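PDB 3ZED: RNA-directed RNA polymerase from Infectious pancreatic necrosis virus, which probably replicates the viral genome as an RNA-directed RNA polymerase, found both free and covalently attached to the genomic RNA. Local coordinates for residues R525-E530 with P552-E557; E533-D538 with Y567-E572; Y436-A441 with D742-L747; V725-D730 with A760-A765. All coordinates share one frame; numbering follows the deposited sequence.

Interaction 1 of 4, residues R525-E530 with P552-E557; sequences RETIVE and PGKAVE
Glu530 and Lys554 are tied to each other through one hydroxyl: Thr534 OG1 is hydrogen-bonded both to the backbone oxygen of Glu530 and to the backbone nitrogen of Lys554. The link sits where helix 524-533 lies against the loop that leads into strand 556-560, the first strand of a three-stranded antiparallel meander in the thumb region. The two side chains also meet. Glu530 reaches out almost straight, while Lys554 bends at chi2 (76°), so the carboxylate ends up alongside the lysine methylenes instead of facing its amine. Glu530 OE2 is 3.7 Å from Lys554 CD, and Glu530 OE1 is the same 3.7 Å from Lys554 CE. The charged ends stay apart, with Glu530 OE1 4.8 Å from Lys554 NZ, so any attraction is long-range and no salt bridge forms. One helical turn back, Thr527 turns its methyl to the residues leading into the strand: Thr527 CG2 approaches Lys554 CE at 4.2 Å and Ala555 O at 4.3 Å. Its hydroxyl is bonded to Asn523 O, just before the helix begins. Toward Val556 the contact becomes apolar and buried. Ile528 and Val556 both pack on Phe574 of strand 573-578, and Ile528 also touches Met369, Ile372 and Leu376 of helix 364-377. Val556 is held in the sheet by backbone bonds to Ala565. No direct hydrogen bond crosses between the two segments. At the buried end, it is Ile528 CG1 that meets Val556 CG2, at 4.2 Å.

Interaction 2 of 4, residues E533-D538 with Y567-E572; sequences ETAPQD and YSRQME
The turn that joins strands 563-568 and 573-578 sends Arg569 back across Ala535, in the loop that leaves helix 524-533. Arg569 grips a single backbone oxygen side-on with two nitrogens: NE lies 2.8 Å and NH2 2.9 Å from Ala535 O. That oxygen sits in the guanidinium plane, but it is not met evenly. NH2 comes in slightly tilted from the carbonyl plane, whereas NE stands well above it, 60° out, away from either lone pair. The arginine chain is extended from CG to NE, which carries the head all the way over to the loop. Gln537 then lies on one face of that head. Its chain bends at chi2 (-87°), and the amide stacks on the guanidinium with the planes 15° apart and Gln537 NE2 3.2 Å above that of Arg569. NE2 and NH1 are both donors, so this is stacking without a hydrogen bond. The sheet here is the antiparallel meander of the thumb region, and its last turn contains an ST motif in which Ser568 OG accepts from Met571 N at 3.1 Å; the same hydroxyl is bonded to Leu541 O. A water bridges loop and turn as well, donating a hydrogen bond to Pro536 O at 2.8 Å and accepting from Arg569 N at 3.1 Å. On the inner side Ala535 CB points to the strand and meets the edge of the Tyr567 ring, in its plane, 3.9 Å from Tyr567 CD2. Tyr567 is itself edge-to-face with Phe574.

Interaction 3 of 4, residues Y436-A441 with D742-L747; sequences YNPTWA and DQALAL
Leu747 pushes its CD2 methyl into a notch between Tyr436 and Ala441, 3.8 Å from Tyr436 CE1 and 4.0 Å from Ala441 CB. It meets the tyrosine ring at the edge, near the ring plane, and the two side chains cross at about a right angle. With chi1 at -172°, CG of Leu747 stands opposite the backbone nitrogen, and the branch reaches out from helix 740-752. Beside it, Pro438 lays its ring against Ala744, with Pro438 CB 3.7 Å from Ala744 CB and Pro438 CG 3.7 Å from Ala744 O. The small alanine lets the backbones come close here. Pro438 opens helix 438-452, in the palm region, and Asn437 is its N-cap: Asn437 OD1 accepts from Trp440 N at 3.1 Å, the donor lying almost in line with the side-chain carbonyl. The contact joins the start of a palm helix to a helix of the C-terminal region, some 300 residues later in sequence. No hydrogen bond joins the two segments. Tyr436 also reaches Val725 and Leu729 of helix 724-732, while Pro438 CG touches Leu747 CB at 4.2 Å.

Interaction 4 of 4, residues V725-D730 with A760-A765; sequences VWRLLD and ATEELA
Helices 725-730 and 760-765 run in roughly the same direction, their axes 9.3 Å apart at closest approach and inclined by 33°. Between them the packing is mostly small and apolar. Thr761 turns its methyl to the partner helix, where CG2 sits 3.6 Å from Leu728 CD1 and 3.8 Å from Val725 CG2. That leaves the threonine hydroxyl to bond to Trp757 O, one turn earlier in its own helix. The other branch of Leu728 lies over Ala765, with Leu728 CD2 3.8 Å from Ala765 CA. Along one border runs a salt bridge: Arg727 NH2 donates to Glu762 OE2 at 2.6 Å. The carboxylate uses the syn lone pair of that oxygen and lies nearly coplanar with the guanidinium, 18° between the planes, and OE2 meets the guanidinium at its edge. The glutamate starts out pointing away from helix 725-730 and returns by a bend at chi2 (72°), and the arginine bends at chi3 to meet it. Arg727 NH2 has a second partner in Lys722 O, which helps fix the head, and Arg727 NH1 lies 3.8 Å from Ala765 CB. Helix 740-752 covers both helices, Ala750 touching Val725 and Thr761 and Ala746 touching Leu728. Together these three successive helices make a small helical bundle in the C-terminal region of the polymerase.

The four contacts fall into two clusters far apart in the molecule. Interactions 1 and 2, centres 11 Å apart, share the thumb meander and meet directly, Gly553 N lying 3.7 Å from Pro536 CD. Interactions 3 and 4, centres 10 Å apart, use neighbouring helices of the C-terminal region, 740-752 lying in sequence between the two of interaction 4; Ala746 O touches Leu764 CD1 at 3.5 Å. In both clusters the segments alternate along the chain. Between clusters nothing touches; the centres of interactions 1 and 3 are about 56 Å apart, on opposite sides of the chain's centre. All four lie away from the potassium sites and the predicted GTP site.

Interaction 1 of 4, residues R525-E530 with P552-E557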
loop_
_atom_site.group_PDB
_atom_site.type_symbol
_atom_site.label_atom_id
_atom_site.label_comp_id
_atom_site.label_asym_id
_atom_site.label_seq_id
_atom_site.Cartn_x
_atom_site.Cartn_y
_atom_site.Cartn_z
ATOM N N ARG B 525 -17.234 0.494 26.663
ATOM C CA ARG B 525 -16.886 -0.013 28.002
ATOM C C ARG B 525 -17.640 -1.299 28.339
ATOM O O ARG B 525 -17.047 -2.270 28.787
ATOM C CB ARG B 525 -17.235 1.032 29.079
ATOM C CG ARG B 525 -16.119 1.969 29.481
ATOM C CD ARG B 525 -16.630 3.008 30.474
ATOM N NE ARG B 525 -15.718 4.149 30.555
ATOM C CZ ARG B 525 -15.903 5.297 29.916
ATOM N NH1 ARG B 525 -16.991 5.486 29.181
ATOM N NH2 ARG B 525 -15.010 6.272 30.020
ATOM N N GLU B 526 -18.970 -1.261 28.144
ATOM C CA GLU B 526 -19.939 -2.320 28.411
ATOM C C GLU B 526 -19.665 -3.520 27.512
ATOM O O GLU B 526 -19.623 -4.621 28.029
ATOM C CB GLU B 526 -21.391 -1.808 28.223
ATOM C CG GLU B 526 -21.801 -0.593 29.062
ATOM C CD GLU B 526 -21.343 0.794 28.628
ATOM O OE1 GLU B 526 -20.602 0.901 27.624
ATOM O OE2 GLU B 526 -21.670 1.773 29.337
ATOM N N THR B 527 -19.440 -3.304 26.188
ATOM C CA THR B 527 -19.111 -4.332 25.173
ATOM C C THR B 527 -17.842 -5.105 25.565
ATOM O O THR B 527 -17.842 -6.322 25.409
ATOM C CB THR B 527 -18.943 -3.687 23.766
ATOM O OG1 THR B 527 -20.105 -2.927 23.476
ATOM C CG2 THR B 527 -18.715 -4.722 22.630
ATOM N N ILE B 528 -16.772 -4.409 26.063
ATOM C CA ILE B 528 -15.512 -5.046 26.499
ATOM C C ILE B 528 -15.794 -5.915 27.742
ATOM O O ILE B 528 -15.334 -7.059 27.794
ATOM C CB ILE B 528 -14.374 -4.001 26.719
ATOM C CG1 ILE B 528 -14.053 -3.296 25.373
ATOM C CG2 ILE B 528 -13.103 -4.655 27.292
ATOM C CD1 ILE B 528 -13.219 -2.061 25.478
ATOM N N VAL B 529 -16.599 -5.403 28.695
ATOM C CA VAL B 529 -16.992 -6.136 29.913
ATOM C C VAL B 529 -17.783 -7.408 29.501
ATOM O O VAL B 529 -17.514 -8.494 30.021
ATOM C CB VAL B 529 -17.790 -5.227 30.902
ATOM C CG1 VAL B 529 -18.441 -6.036 32.027
ATOM C CG2 VAL B 529 -16.907 -4.128 31.477
ATOM N N GLU B 530 -18.707 -7.268 28.539
ATOM C CA GLU B 530 -19.520 -8.357 27.995
ATOM C C GLU B 530 -18.623 -9.412 27.323
ATOM O O GLU B 530 -18.826 -10.598 27.555
ATOM C CB GLU B 530 -20.559 -7.809 26.988
ATOM C CG GLU B 530 -21.624 -8.824 26.611
ATOM C CD GLU B 530 -22.551 -8.471 25.464
ATOM O OE1 GLU B 530 -22.573 -7.292 25.039
ATOM O OE2 GLU B 530 -23.282 -9.379 25.004
ATOM N N PRO B 552 -19.894 -19.265 21.220
ATOM C CA PRO B 552 -18.807 -18.259 21.262
ATOM C C PRO B 552 -19.167 -17.025 22.096
ATOM O O PRO B 552 -20.346 -16.641 22.204
ATOM C CB PRO B 552 -18.642 -17.836 19.786
ATOM C CG PRO B 552 -19.298 -18.884 18.999
ATOM C CD PRO B 552 -20.370 -19.483 19.841
ATOM N N GLY B 553 -18.142 -16.411 22.672
ATOM C CA GLY B 553 -18.299 -15.189 23.441
ATOM C C GLY B 553 -18.486 -13.994 22.524
ATOM O O GLY B 553 -18.246 -14.084 21.310
ATOM N N LYS B 554 -18.935 -12.870 23.109
ATOM C CA LYS B 554 -19.116 -11.603 22.404
ATOM C C LYS B 554 -17.762 -11.090 21.854
ATOM O O LYS B 554 -16.793 -11.031 22.600
ATOM C CB LYS B 554 -19.709 -10.574 23.392
ATOM C CG LYS B 554 -19.959 -9.174 22.833
ATOM C CD LYS B 554 -21.193 -9.120 21.946
ATOM C CE LYS B 554 -21.516 -7.711 21.501
ATOM N NZ LYS B 554 -22.298 -7.731 20.235
ATOM N N ALA B 555 -17.698 -10.746 20.568
ATOM C CA ALA B 555 -16.501 -10.146 19.987
ATOM C C ALA B 555 -16.552 -8.635 20.121
ATOM O O ALA B 555 -17.645 -8.045 20.058
ATOM C CB ALA B 555 -16.361 -10.524 18.512
ATOM N N VAL B 556 -15.368 -8.006 20.311
ATOM C CA VAL B 556 -15.211 -6.553 20.278
ATOM C C VAL B 556 -14.910 -6.298 18.799
ATOM O O VAL B 556 -13.806 -6.594 18.341
ATOM C CB VAL B 556 -14.152 -5.987 21.266
ATOM C CG1 VAL B 556 -14.185 -4.455 21.273
ATOM C CG2 VAL B 556 -14.374 -6.514 22.676
ATOM N N GLU B 557 -15.933 -5.896 18.025
ATOM C CA GLU B 557 -15.841 -5.781 16.564
ATOM C C GLU B 557 -15.202 -4.464 16.116
ATOM O O GLU B 557 -15.820 -3.641 15.459
ATOM C CB GLU B 557 -17.216 -6.001 15.917
ATOM C CG GLU B 557 -17.818 -7.358 16.245
ATOM C CD GLU B 557 -18.925 -7.746 15.287
ATOM O OE1 GLU B 557 -18.615 -8.308 14.210
ATOM O OE2 GLU B 557 -20.096 -7.418 15.582
#

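Interaction 2 of 4, residues E533-D538 with Y567-E572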
loop_
_atom_site.group_PDB
_atom_site.type_symbol
_atom_site.label_atom_id
_atom_site.label_comp_id
_atom_site.label_asym_id
_atom_site.label_seq_id
_atom_site.Cartn_x
_atom_site.Cartn_y
_atom_site.Cartn_z
ATOM N N GLU B 533 -16.908 -11.350 30.089
ATOM C CA GLU B 533 -17.872 -12.140 30.871
ATOM C C GLU B 533 -18.512 -13.286 30.084
ATOM O O GLU B 533 -18.777 -14.320 30.677
ATOM C CB GLU B 533 -18.957 -11.240 31.476
ATOM C CG GLU B 533 -18.432 -10.498 32.700
ATOM C CD GLU B 533 -19.270 -9.387 33.306
ATOM O OE1 GLU B 533 -20.365 -9.094 32.773
ATOM O OE2 GLU B 533 -18.825 -8.810 34.325
ATOM N N THR B 534 -18.719 -13.125 28.766
ATOM C CA THR B 534 -19.321 -14.168 27.912
ATOM C C THR B 534 -18.284 -15.134 27.326
ATOM O O THR B 534 -18.695 -16.066 26.622
ATOM C CB THR B 534 -20.140 -13.563 26.772
ATOM O OG1 THR B 534 -19.288 -12.736 25.967
ATOM C CG2 THR B 534 -21.377 -12.804 27.274
ATOM N N ALA B 535 -16.955 -14.885 27.553
ATOM C CA ALA B 535 -15.863 -15.755 27.097
ATOM C C ALA B 535 -16.198 -17.214 27.462
ATOM O O ALA B 535 -16.545 -17.503 28.613
ATOM C CB ALA B 535 -14.536 -15.348 27.747
ATOM N N PRO B 536 -16.159 -18.147 26.508
ATOM C CA PRO B 536 -16.553 -19.525 26.848
ATOM C C PRO B 536 -15.563 -20.218 27.751
ATOM O O PRO B 536 -14.389 -19.865 27.784
ATOM C CB PRO B 536 -16.649 -20.236 25.508
ATOM C CG PRO B 536 -16.387 -19.210 24.468
ATOM C CD PRO B 536 -15.818 -17.987 25.082
ATOM N N GLN B 537 -16.062 -21.209 28.502
ATOM C CA GLN B 537 -15.242 -22.026 29.376
ATOM C C GLN B 537 -14.777 -23.280 28.624
ATOM O O GLN B 537 -13.805 -23.925 29.007
ATOM C CB GLN B 537 -16.046 -22.411 30.633
ATOM C CG GLN B 537 -16.406 -21.218 31.515
ATOM C CD GLN B 537 -15.319 -20.881 32.521
ATOM O OE1 GLN B 537 -14.258 -21.509 32.583
ATOM N NE2 GLN B 537 -15.564 -19.873 33.339
ATOM N N ASP B 538 -15.470 -23.615 27.553
ATOM C CA ASP B 538 -15.167 -24.813 26.780
ATOM C C ASP B 538 -14.452 -24.520 25.462
ATOM O O ASP B 538 -14.772 -23.560 24.759
ATOM C CB ASP B 538 -16.480 -25.584 26.479
ATOM C CG ASP B 538 -17.483 -24.813 25.640
ATOM O OD1 ASP B 538 -17.928 -23.735 26.089
ATOM O OD2 ASP B 538 -17.811 -25.282 24.528
ATOM N N TYR B 567 -12.019 -12.501 23.831
ATOM C CA TYR B 567 -11.285 -12.735 25.077
ATOM C C TYR B 567 -11.047 -14.236 25.277
ATOM O O TYR B 567 -11.976 -15.025 25.123
ATOM C CB TYR B 567 -12.028 -12.144 26.285
ATOM C CG TYR B 567 -11.206 -12.183 27.548
ATOM C CD1 TYR B 567 -10.221 -11.227 27.791
ATOM C CD2 TYR B 567 -11.382 -13.197 28.488
ATOM C CE1 TYR B 567 -9.452 -11.260 28.954
ATOM C CE2 TYR B 567 -10.612 -13.243 29.655
ATOM C CZ TYR B 567 -9.630 -12.286 29.869
ATOM O OH TYR B 567 -8.854 -12.312 31.005
ATOM N N SER B 568 -9.805 -14.614 25.594
ATOM C CA SER B 568 -9.349 -15.983 25.871
ATOM C C SER B 568 -9.168 -16.193 27.377
ATOM O O SER B 568 -8.384 -15.484 28.002
ATOM C CB SER B 568 -8.026 -16.261 25.148
ATOM O OG SER B 568 -7.376 -17.423 25.642
ATOM N N ARG B 569 -9.890 -17.168 27.956
ATOM C CA ARG B 569 -9.757 -17.508 29.386
ATOM C C ARG B 569 -8.423 -18.210 29.674
ATOM O O ARG B 569 -7.853 -18.019 30.751
ATOM C CB ARG B 569 -10.909 -18.420 29.858
ATOM C CG ARG B 569 -12.192 -17.665 30.097
ATOM C CD ARG B 569 -13.294 -18.539 30.699
ATOM N NE ARG B 569 -14.573 -17.833 30.579
ATOM C CZ ARG B 569 -15.040 -16.962 31.467
ATOM N NH1 ARG B 569 -14.384 -16.744 32.607
ATOM N NH2 ARG B 569 -16.176 -16.313 31.230
ATOM N N GLN B 570 -7.952 -19.057 28.737
ATOM C CA GLN B 570 -6.706 -19.807 28.897
ATOM C C GLN B 570 -5.499 -18.878 28.937
ATOM O O GLN B 570 -4.632 -19.069 29.761
ATOM C CB GLN B 570 -6.523 -20.830 27.750
ATOM C CG GLN B 570 -5.300 -21.750 27.935
ATOM C CD GLN B 570 -5.126 -22.766 26.839
ATOM O OE1 GLN B 570 -5.668 -22.670 25.739
ATOM N NE2 GLN B 570 -4.349 -23.764 27.108
ATOM N N MET B 571 -5.452 -17.900 28.045
ATOM C CA MET B 571 -4.329 -16.988 27.900
ATOM C C MET B 571 -4.507 -15.699 28.686
ATOM O O MET B 571 -3.519 -14.995 28.908
ATOM C CB MET B 571 -4.097 -16.682 26.417
ATOM C CG MET B 571 -3.730 -17.916 25.620
ATOM S SD MET B 571 -3.161 -17.496 23.984
ATOM C CE MET B 571 -1.435 -17.052 24.347
ATOM N N GLU B 572 -5.755 -15.416 29.142
ATOM C CA GLU B 572 -6.144 -14.240 29.940
ATOM C C GLU B 572 -5.812 -12.957 29.181
ATOM O O GLU B 572 -5.220 -12.015 29.713
ATOM C CB GLU B 572 -5.513 -14.245 31.333
ATOM C CG GLU B 572 -6.172 -15.217 32.296
ATOM C CD GLU B 572 -5.628 -15.050 33.692
ATOM O OE1 GLU B 572 -6.152 -14.176 34.416
ATOM O OE2 GLU B 572 -4.619 -15.716 34.026
HETATM O O HOH W 1 -12.319 -18.395 26.563
#

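Interaction 3 of 4, residues Y436-A441 with D742-L747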
loop_
_atom_site.group_PDB
_atom_site.type_symbol
_atom_site.label_atom_id
_atom_site.label_comp_id
_atom_site.label_asym_id
_atom_site.label_seq_id
_atom_site.Cartn_x
_atom_site.Cartn_y
_atom_site.Cartn_z
ATOM N N TYR B 436 21.546 13.115 0.095
ATOM C CA TYR B 436 21.118 13.231 -1.291
ATOM C C TYR B 436 21.850 14.386 -1.967
ATOM O O TYR B 436 22.375 15.274 -1.294
ATOM C CB TYR B 436 19.583 13.414 -1.396
ATOM C CG TYR B 436 19.021 14.581 -0.606
ATOM C CD1 TYR B 436 19.058 15.879 -1.117
ATOM C CD2 TYR B 436 18.454 14.388 0.650
ATOM C CE1 TYR B 436 18.541 16.955 -0.396
ATOM C CE2 TYR B 436 17.943 15.458 1.384
ATOM C CZ TYR B 436 17.994 16.742 0.857
ATOM O OH TYR B 436 17.493 17.796 1.579
ATOM N N ASN B 437 21.875 14.368 -3.304
ATOM C CA ASN B 437 22.482 15.404 -4.115
ATOM C C ASN B 437 21.373 16.204 -4.851
ATOM O O ASN B 437 20.184 15.835 -4.732
ATOM C CB ASN B 437 23.514 14.785 -5.086
ATOM C CG ASN B 437 23.034 13.815 -6.149
ATOM O OD1 ASN B 437 21.859 13.739 -6.525
ATOM N ND2 ASN B 437 23.984 13.128 -6.747
ATOM N N PRO B 438 21.711 17.283 -5.613
ATOM C CA PRO B 438 20.652 18.045 -6.305
ATOM C C PRO B 438 19.820 17.222 -7.301
ATOM O O PRO B 438 18.609 17.453 -7.403
ATOM C CB PRO B 438 21.432 19.158 -7.015
ATOM C CG PRO B 438 22.648 19.346 -6.175
ATOM C CD PRO B 438 23.032 17.929 -5.816
ATOM N N THR B 439 20.435 16.259 -8.013
ATOM C CA THR B 439 19.706 15.417 -8.980
ATOM C C THR B 439 18.574 14.638 -8.299
ATOM O O THR B 439 17.450 14.628 -8.813
ATOM C CB THR B 439 20.676 14.468 -9.693
ATOM O OG1 THR B 439 21.577 15.263 -10.452
ATOM C CG2 THR B 439 19.973 13.451 -10.609
ATOM N N TRP B 440 18.863 14.020 -7.142
ATOM C CA TRP B 440 17.851 13.239 -6.435
ATOM C C TRP B 440 16.813 14.136 -5.740
ATOM O O TRP B 440 15.653 13.735 -5.651
ATOM C CB TRP B 440 18.485 12.242 -5.474
ATOM C CG TRP B 440 18.794 10.950 -6.166
ATOM C CD1 TRP B 440 19.959 10.610 -6.796
ATOM C CD2 TRP B 440 17.879 9.871 -6.397
ATOM N NE1 TRP B 440 19.851 9.347 -7.335
ATOM C CE2 TRP B 440 18.584 8.870 -7.105
ATOM C CE3 TRP B 440 16.536 9.640 -6.052
ATOM C CZ2 TRP B 440 17.978 7.673 -7.506
ATOM C CZ3 TRP B 440 15.952 8.435 -6.408
ATOM C CH2 TRP B 440 16.667 7.469 -7.132
ATOM N N ALA B 441 17.198 15.363 -5.326
ATOM C CA ALA B 441 16.257 16.355 -4.765
ATOM C C ALA B 441 15.285 16.801 -5.871
ATOM O O ALA B 441 14.106 16.974 -5.594
ATOM C CB ALA B 441 17.014 17.563 -4.207
ATOM N N ASP B 742 20.467 27.010 -10.612
ATOM C CA ASP B 742 20.747 27.926 -9.505
ATOM C C ASP B 742 20.494 27.221 -8.175
ATOM O O ASP B 742 21.313 27.341 -7.262
ATOM C CB ASP B 742 19.902 29.205 -9.622
ATOM C CG ASP B 742 20.502 30.268 -10.524
ATOM O OD1 ASP B 742 21.647 30.709 -10.251
ATOM O OD2 ASP B 742 19.813 30.696 -11.470
ATOM N N GLN B 743 19.392 26.437 -8.099
ATOM C CA GLN B 743 19.011 25.620 -6.937
ATOM C C GLN B 743 20.049 24.551 -6.652
ATOM O O GLN B 743 20.346 24.298 -5.483
ATOM C CB GLN B 743 17.653 24.945 -7.149
ATOM C CG GLN B 743 16.477 25.921 -7.281
ATOM C CD GLN B 743 15.183 25.166 -7.431
ATOM O OE1 GLN B 743 14.814 24.368 -6.579
ATOM N NE2 GLN B 743 14.485 25.381 -8.529
ATOM N N ALA B 744 20.603 23.925 -7.720
ATOM C CA ALA B 744 21.648 22.889 -7.614
ATOM C C ALA B 744 22.901 23.503 -7.007
ATOM O O ALA B 744 23.474 22.922 -6.088
ATOM C CB ALA B 744 21.949 22.286 -8.982
ATOM N N LEU B 745 23.261 24.734 -7.444
ATOM C CA LEU B 745 24.403 25.477 -6.896
ATOM C C LEU B 745 24.173 25.808 -5.415
ATOM O O LEU B 745 25.122 25.801 -4.640
ATOM C CB LEU B 745 24.667 26.767 -7.697
ATOM C CG LEU B 745 25.374 26.624 -9.055
ATOM C CD1 LEU B 745 25.590 28.004 -9.713
ATOM C CD2 LEU B 745 26.757 25.985 -8.906
ATOM N N ALA B 746 22.915 26.048 -5.018
ATOM C CA ALA B 746 22.566 26.364 -3.636
ATOM C C ALA B 746 22.707 25.140 -2.694
ATOM O O ALA B 746 23.139 25.303 -1.551
ATOM C CB ALA B 746 21.156 26.917 -3.575
ATOM N N LEU B 747 22.376 23.928 -3.180
ATOM C CA LEU B 747 22.468 22.691 -2.397
ATOM C C LEU B 747 23.858 22.031 -2.478
ATOM O O LEU B 747 24.211 21.260 -1.572
ATOM C CB LEU B 747 21.389 21.694 -2.865
ATOM C CG LEU B 747 21.180 20.388 -2.061
ATOM C CD1 LEU B 747 20.912 20.657 -0.578
ATOM C CD2 LEU B 747 20.053 19.575 -2.651
#

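Interaction 4 of 4, residues V725-D730 with A760-A765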
loop_
_atom_site.group_PDB
_atom_site.type_symbol
_atom_site.label_atom_id
_atom_site.label_comp_id
_atom_site.label_asym_id
_atom_site.label_seq_id
_atom_site.Cartn_x
_atom_site.Cartn_y
_atom_site.Cartn_z
ATOM N N VAL B 725 19.131 23.790 4.969
ATOM C CA VAL B 725 19.044 22.660 4.035
ATOM C C VAL B 725 17.553 22.357 3.766
ATOM O O VAL B 725 17.151 22.183 2.609
ATOM C CB VAL B 725 19.809 21.401 4.566
ATOM C CG1 VAL B 725 19.574 20.180 3.673
ATOM C CG2 VAL B 725 21.306 21.675 4.733
ATOM N N TRP B 726 16.747 22.328 4.841
ATOM C CA TRP B 726 15.312 22.057 4.790
ATOM C C TRP B 726 14.585 23.217 4.122
ATOM O O TRP B 726 13.681 22.978 3.330
ATOM C CB TRP B 726 14.765 21.792 6.203
ATOM C CG TRP B 726 15.303 20.557 6.898
ATOM C CD1 TRP B 726 16.313 19.737 6.476
ATOM C CD2 TRP B 726 14.861 20.029 8.157
ATOM N NE1 TRP B 726 16.509 18.716 7.381
ATOM C CE2 TRP B 726 15.644 18.881 8.433
ATOM C CE3 TRP B 726 13.860 20.403 9.074
ATOM C CZ2 TRP B 726 15.453 18.100 9.582
ATOM C CZ3 TRP B 726 13.695 19.648 10.229
ATOM C CH2 TRP B 726 14.469 18.497 10.462
ATOM N N ARG B 727 15.024 24.468 4.387
ATOM C CA ARG B 727 14.473 25.676 3.774
ATOM C C ARG B 727 14.674 25.648 2.260
ATOM O O ARG B 727 13.754 25.997 1.530
ATOM C CB ARG B 727 15.097 26.929 4.379
ATOM C CG ARG B 727 14.228 27.519 5.467
ATOM C CD ARG B 727 14.660 28.919 5.828
ATOM N NE ARG B 727 15.645 28.860 6.905
ATOM C CZ ARG B 727 16.822 29.479 6.918
ATOM N NH1 ARG B 727 17.193 30.238 5.890
ATOM N NH2 ARG B 727 17.640 29.335 7.950
ATOM N N LEU B 728 15.843 25.160 1.794
ATOM C CA LEU B 728 16.143 25.009 0.368
ATOM C C LEU B 728 15.192 24.005 -0.281
ATOM O O LEU B 728 14.734 24.241 -1.398
ATOM C CB LEU B 728 17.602 24.562 0.154
ATOM C CG LEU B 728 18.710 25.616 0.328
ATOM C CD1 LEU B 728 20.062 25.004 0.087
ATOM C CD2 LEU B 728 18.530 26.786 -0.636
ATOM N N LEU B 729 14.869 22.912 0.437
ATOM C CA LEU B 729 13.965 21.853 -0.025
ATOM C C LEU B 729 12.527 22.366 -0.101
ATOM O O LEU B 729 11.802 22.019 -1.035
ATOM C CB LEU B 729 14.059 20.614 0.872
ATOM C CG LEU B 729 13.680 19.309 0.189
ATOM C CD1 LEU B 729 14.823 18.824 -0.729
ATOM C CD2 LEU B 729 13.278 18.248 1.225
ATOM N N ASP B 730 12.122 23.199 0.858
ATOM C CA ASP B 730 10.804 23.833 0.836
ATOM C C ASP B 730 10.713 24.859 -0.322
ATOM O O ASP B 730 9.696 24.903 -1.008
ATOM C CB ASP B 730 10.507 24.511 2.183
ATOM C CG ASP B 730 9.071 24.974 2.327
ATOM O OD1 ASP B 730 8.155 24.199 1.948
ATOM O OD2 ASP B 730 8.859 26.095 2.846
ATOM N N ALA B 760 27.500 28.420 4.572
ATOM C CA ALA B 760 27.372 28.583 3.117
ATOM C C ALA B 760 25.916 28.268 2.644
ATOM O O ALA B 760 25.343 29.036 1.877
ATOM C CB ALA B 760 28.378 27.694 2.396
ATOM N N THR B 761 25.310 27.188 3.149
ATOM C CA THR B 761 23.923 26.819 2.806
ATOM C C THR B 761 22.952 27.902 3.365
ATOM O O THR B 761 21.998 28.285 2.680
ATOM C CB THR B 761 23.626 25.405 3.304
ATOM O OG1 THR B 761 24.559 24.527 2.660
ATOM C CG2 THR B 761 22.184 24.960 3.026
ATOM N N GLU B 762 23.254 28.416 4.580
ATOM C CA GLU B 762 22.542 29.481 5.288
ATOM C C GLU B 762 22.510 30.764 4.443
ATOM O O GLU B 762 21.442 31.346 4.272
ATOM C CB GLU B 762 23.227 29.738 6.643
ATOM C CG GLU B 762 22.427 30.568 7.626
ATOM C CD GLU B 762 21.255 29.819 8.215
ATOM O OE1 GLU B 762 21.462 29.037 9.171
ATOM O OE2 GLU B 762 20.135 29.978 7.682
ATOM N N GLU B 763 23.664 31.166 3.888
ATOM C CA GLU B 763 23.798 32.355 3.058
ATOM C C GLU B 763 23.116 32.153 1.693
ATOM O O GLU B 763 22.473 33.081 1.185
ATOM C CB GLU B 763 25.278 32.736 2.889
ATOM C CG GLU B 763 25.921 33.286 4.158
ATOM C CD GLU B 763 27.429 33.473 4.119
ATOM O OE1 GLU B 763 28.024 33.324 3.026
ATOM O OE2 GLU B 763 28.020 33.766 5.185
ATOM N N LEU B 764 23.214 30.928 1.131
ATOM C CA LEU B 764 22.631 30.599 -0.171
ATOM C C LEU B 764 21.098 30.543 -0.095
ATOM O O LEU B 764 20.443 30.989 -1.037
ATOM C CB LEU B 764 23.215 29.298 -0.744
ATOM C CG LEU B 764 24.650 29.401 -1.307
ATOM C CD1 LEU B 764 25.323 28.049 -1.337
ATOM C CD2 LEU B 764 24.674 30.012 -2.696
ATOM N N ALA B 765 20.534 30.040 1.029
ATOM C CA ALA B 765 19.093 29.995 1.277
ATOM C C ALA B 765 18.527 31.422 1.369
ATOM O O ALA B 765 17.545 31.732 0.689
ATOM C CB ALA B 765 18.799 29.217 2.554
#